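Local coordinates for sialidase domain-containing protein (Dyadobacter fermentans, PDB 5HX0) that is of unknown function but has the six-bladed beta-propeller fold of non-viral sialidases and may act on or bind glycans, at residues L129-L132 and T136-C139; G210-Y213 and R219-W222. All coordinates share one frame; numbering follows the deposited sequence.

Contact 1: residues L129-L132 and T136-C139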
loop_
_atom_site.group_PDB
_atom_site.type_symbol
_atom_site.label_atom_id
_atom_site.label_comp_id
_atom_site.label_asym_id
_atom_site.label_seq_id
_atom_site.Cartn_x
_atom_site.Cartn_y
_atom_site.Cartn_z
ATOM N N LEU A 129 -2.280 2.780 -18.112
ATOM C CA LEU A 129 -3.705 3.077 -18.214
ATOM C C LEU A 129 -4.209 2.918 -19.651
ATOM O O LEU A 129 -3.552 3.341 -20.611
ATOM C CB LEU A 129 -3.972 4.509 -17.736
ATOM C CG LEU A 129 -3.612 4.880 -16.292
ATOM C CD1 LEU A 129 -3.875 6.383 -16.008
ATOM C CD2 LEU A 129 -4.415 4.019 -15.320
ATOM N N LEU A 130 -5.391 2.317 -19.794
ATOM C CA LEU A 130 -6.149 2.359 -21.050
ATOM C C LEU A 130 -7.558 2.840 -20.728
ATOM O O LEU A 130 -8.222 2.257 -19.869
ATOM C CB LEU A 130 -6.237 0.989 -21.728
ATOM C CG LEU A 130 -7.107 0.989 -23.013
ATOM C CD1 LEU A 130 -6.450 1.829 -24.137
ATOM C CD2 LEU A 130 -7.371 -0.432 -23.503
ATOM N N GLN A 131 -8.019 3.889 -21.402
ATOM C CA GLN A 131 -9.403 4.326 -21.258
ATOM C C GLN A 131 -10.190 3.895 -22.492
ATOM O O GLN A 131 -9.851 4.300 -23.604
ATOM C CB GLN A 131 -9.508 5.837 -21.077
ATOM C CG GLN A 131 -10.960 6.307 -20.946
ATOM C CD GLN A 131 -11.057 7.783 -20.665
ATOM O OE1 GLN A 131 -11.573 8.186 -19.627
ATOM N NE2 GLN A 131 -10.522 8.598 -21.570
ATOM N N LEU A 132 -11.230 3.074 -22.291
ATOM C CA LEU A 132 -12.102 2.669 -23.389
ATOM C C LEU A 132 -13.054 3.799 -23.774
ATOM O O LEU A 132 -13.335 4.703 -22.985
ATOM C CB LEU A 132 -12.927 1.431 -23.010
ATOM C CG LEU A 132 -12.105 0.227 -22.525
ATOM C CD1 LEU A 132 -12.975 -1.034 -22.447
ATOM C CD2 LEU A 132 -10.907 -0.007 -23.440
ATOM N N THR A 136 -14.670 2.937 -19.359
ATOM C CA THR A 136 -13.923 1.967 -18.561
ATOM C C THR A 136 -12.434 2.291 -18.574
ATOM O O THR A 136 -11.881 2.679 -19.606
ATOM C CB THR A 136 -14.145 0.568 -19.127
ATOM O OG1 THR A 136 -15.551 0.270 -19.100
ATOM C CG2 THR A 136 -13.370 -0.481 -18.327
ATOM N N ILE A 137 -11.768 2.121 -17.431
ATOM C CA ILE A 137 -10.317 2.313 -17.362
ATOM C C ILE A 137 -9.670 1.023 -16.897
ATOM O O ILE A 137 -10.080 0.450 -15.882
ATOM C CB ILE A 137 -9.925 3.475 -16.433
ATOM C CG1 ILE A 137 -10.570 4.786 -16.900
ATOM C CG2 ILE A 137 -8.375 3.619 -16.362
ATOM C CD1 ILE A 137 -10.533 5.894 -15.831
ATOM N N LEU A 138 -8.672 0.564 -17.652
ATOM C CA LEU A 138 -7.816 -0.548 -17.261
ATOM C C LEU A 138 -6.481 0.013 -16.801
ATOM O O LEU A 138 -5.972 0.962 -17.400
ATOM C CB LEU A 138 -7.574 -1.500 -18.427
ATOM C CG LEU A 138 -8.793 -2.090 -19.145
ATOM C CD1 LEU A 138 -8.335 -2.966 -20.302
ATOM C CD2 LEU A 138 -9.579 -2.911 -18.162
ATOM N N CYS A 139 -5.910 -0.580 -15.749
ATOM C CA CYS A 139 -4.586 -0.182 -15.263
ATOM C C CYS A 139 -3.744 -1.448 -15.126
ATOM O O CYS A 139 -3.869 -2.180 -14.141
ATOM C CB CYS A 139 -4.677 0.583 -13.937
ATOM S SG CYS A 139 -3.059 1.127 -13.332
#
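Leu130 and Leu138 lie side by side on one face of a beta hairpin and point the same way. Their methyls CD2 of Leu130 and CD1 of Leu138 meet at 4.2 Å. The two are an antiparallel hydrogen-bonded pair. Leu130 N reaches Leu138 O at 2.8 Å, and Leu138 N donates back to Leu130 O. Toward the turn, Leu132 N donates to Thr136 O. There the Leu132 side chain runs beside that of Thr136, with CD1 of Leu132 3.9 Å from CB of Thr136. Thr136 OG1 is hydrogen-bonded to OD1 of Asp134 in the connecting loop.

The other face carries Leu129, Gln131, Ile137 and Cys139. Leu129 CG is anti to its carbonyl carbon (chi1 -60°), and CD2 swings over the neighbouring strand. Leu129 CD2 is 3.7 Å from Cys139 CB. It also reaches Ile137 CG2. Gln131 is extended past CG, which carries NE2 to Lys65 O on the adjoining blade. Ile64 of strand 56-65 packs on this face. The Leu130 and Leu138 face is thus apolar, and the other is apolar apart from the Gln131 amide, whose NE2 has Lys65 O as partner. Backbone bonds satisfy the inner amides, and packed methyls fill the contacts between blades.

Contact 2: residues G210-Y213 and R219-W222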
loop_
_atom_site.group_PDB
_atom_site.type_symbol
_atom_site.label_atom_id
_atom_site.label_comp_id
_atom_site.label_asym_id
_atom_site.label_seq_id
_atom_site.Cartn_x
_atom_site.Cartn_y
_atom_site.Cartn_z
ATOM N N GLY A 210 3.690 -0.562 -21.671
ATOM C CA GLY A 210 3.327 -0.107 -23.004
ATOM C C GLY A 210 1.834 0.112 -23.095
ATOM O O GLY A 210 1.066 -0.317 -22.237
ATOM N N ALA A 211 1.428 0.806 -24.159
ATOM C CA ALA A 211 0.019 1.107 -24.360
ATOM C C ALA A 211 -0.713 -0.077 -24.984
ATOM O O ALA A 211 -0.221 -0.702 -25.939
ATOM C CB ALA A 211 -0.151 2.344 -25.247
HETATM N N MSE A 212 -1.888 -0.380 -24.430
HETATM C CA MSE A 212 -2.882 -1.218 -25.076
HETATM C C MSE A 212 -3.591 -0.361 -26.104
HETATM O O MSE A 212 -3.386 0.850 -26.131
HETATM C CB MSE A 212 -3.894 -1.758 -24.058
HETATM C CG MSE A 212 -3.282 -2.557 -22.942
HETATM SE SE MSE A 212 -4.687 -2.988 -21.654
HETATM C CE MSE A 212 -3.725 -4.234 -20.524
ATOM N N TYR A 213 -4.449 -0.963 -26.934
ATOM C CA TYR A 213 -5.217 -0.164 -27.883
ATOM C C TYR A 213 -6.589 -0.802 -28.068
ATOM O O TYR A 213 -6.709 -2.026 -28.183
ATOM C CB TYR A 213 -4.470 -0.025 -29.225
ATOM C CG TYR A 213 -5.051 1.035 -30.132
ATOM C CD1 TYR A 213 -6.070 0.722 -31.034
ATOM C CD2 TYR A 213 -4.603 2.348 -30.072
ATOM C CE1 TYR A 213 -6.613 1.687 -31.853
ATOM C CE2 TYR A 213 -5.139 3.327 -30.898
ATOM C CZ TYR A 213 -6.146 2.987 -31.777
ATOM O OH TYR A 213 -6.695 3.937 -32.601
ATOM N N ARG A 219 -12.478 -4.690 -29.672
ATOM C CA ARG A 219 -11.505 -5.632 -29.141
ATOM C C ARG A 219 -10.284 -4.870 -28.608
ATOM O O ARG A 219 -9.905 -3.831 -29.149
ATOM C CB ARG A 219 -11.154 -6.606 -30.258
ATOM C CG ARG A 219 -9.799 -7.182 -30.295
ATOM C CD ARG A 219 -9.743 -8.160 -31.491
ATOM N NE ARG A 219 -10.664 -9.293 -31.345
ATOM C CZ ARG A 219 -10.566 -10.434 -32.028
ATOM N NH1 ARG A 219 -9.589 -10.602 -32.909
ATOM N NH2 ARG A 219 -11.442 -11.409 -31.824
ATOM N N ILE A 220 -9.690 -5.358 -27.515
ATOM C CA ILE A 220 -8.522 -4.699 -26.916
ATOM C C ILE A 220 -7.268 -5.478 -27.279
ATOM O O ILE A 220 -7.187 -6.687 -27.024
ATOM C CB ILE A 220 -8.639 -4.584 -25.389
ATOM C CG1 ILE A 220 -9.963 -3.931 -24.998
ATOM C CG2 ILE A 220 -7.445 -3.746 -24.849
ATOM C CD1 ILE A 220 -10.144 -3.873 -23.524
ATOM N N LEU A 221 -6.282 -4.774 -27.821
ATOM C CA LEU A 221 -4.995 -5.324 -28.224
ATOM C C LEU A 221 -3.964 -5.035 -27.143
ATOM O O LEU A 221 -3.911 -3.926 -26.618
ATOM C CB LEU A 221 -4.537 -4.683 -29.536
ATOM C CG LEU A 221 -5.573 -4.723 -30.645
ATOM C CD1 LEU A 221 -5.113 -3.880 -31.817
ATOM C CD2 LEU A 221 -5.777 -6.164 -31.060
ATOM N N TRP A 222 -3.127 -6.020 -26.835
ATOM C CA TRP A 222 -2.108 -5.851 -25.801
ATOM C C TRP A 222 -0.895 -6.668 -26.209
ATOM O O TRP A 222 -0.989 -7.897 -26.311
ATOM C CB TRP A 222 -2.629 -6.318 -24.439
ATOM C CG TRP A 222 -1.738 -5.989 -23.278
ATOM C CD1 TRP A 222 -0.710 -5.088 -23.244
ATOM C CD2 TRP A 222 -1.802 -6.584 -21.974
ATOM N NE1 TRP A 222 -0.128 -5.078 -21.990
ATOM C CE2 TRP A 222 -0.788 -5.986 -21.193
ATOM C CE3 TRP A 222 -2.631 -7.558 -21.392
ATOM C CZ2 TRP A 222 -0.577 -6.325 -19.859
ATOM C CZ3 TRP A 222 -2.424 -7.899 -20.074
ATOM C CH2 TRP A 222 -1.402 -7.288 -19.315
HETATM O O HOH W 1 1.270 -2.700 -20.819
#
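Met212, a selenomethionine, lies over the Trp222 indole in a Met-aromatic contact where a propeller blade begins. Its CG is anti to the carbonyl carbon (chi1 -58°), and the chain runs extended from there to CE. This straight shape carries CE across one face of the indole. Met212 CE sits 3.4 Å from the centroid of the six-membered ring of Trp222, 15° off the normal, as a CH-pi contact. Met212 SE is over the five-membered ring of Trp222, 4.6 Å from its centroid. Met212 CG also comes 3.6 Å from Trp222 CD1. Trp249 also meets the indole.

Nearer the turn, Met212 CB touches Ile220 CG2 at 4.1 Å. Tyr213 and Leu221 form an antiparallel hydrogen-bonded pair. Leu221 N donates to Tyr213 O at 2.8 Å in an almost straight bond, and Tyr213 N donates to Leu221 O. The Tyr213 ring leads away from strand 220-229 and meets Tyr269 of the next sheet. The Arg219 side chain also leads away from 210-213: its NE forms a salt bridge with Asp243, and an acetate is bound close by. At the far end, one water bridges the segments, donating to Gly210 O at 2.8 Å and accepting from Trp222 NE1 at 3.0 Å.

Contact 1 closes before contact 2 opens along the chain. Their centres are about 10 Å apart, on the same side of the chain's centre. They belong to two different antiparallel sheets. Contact 1 joins strands 123-131 and 137-145, while contact 2 pairs the edge strand 213-214 with 220-229. The two meet directly through apolar side chains. Leu130 CD2 lies 3.6 Å from Ile220 CG2, and Leu138 CD1 lies 3.9 Å from the Met212 SE atom. The leucine face of the first hairpin therefore packs against the start of the following sheet. This is the face-to-face packing of successive blades that builds a beta-propeller.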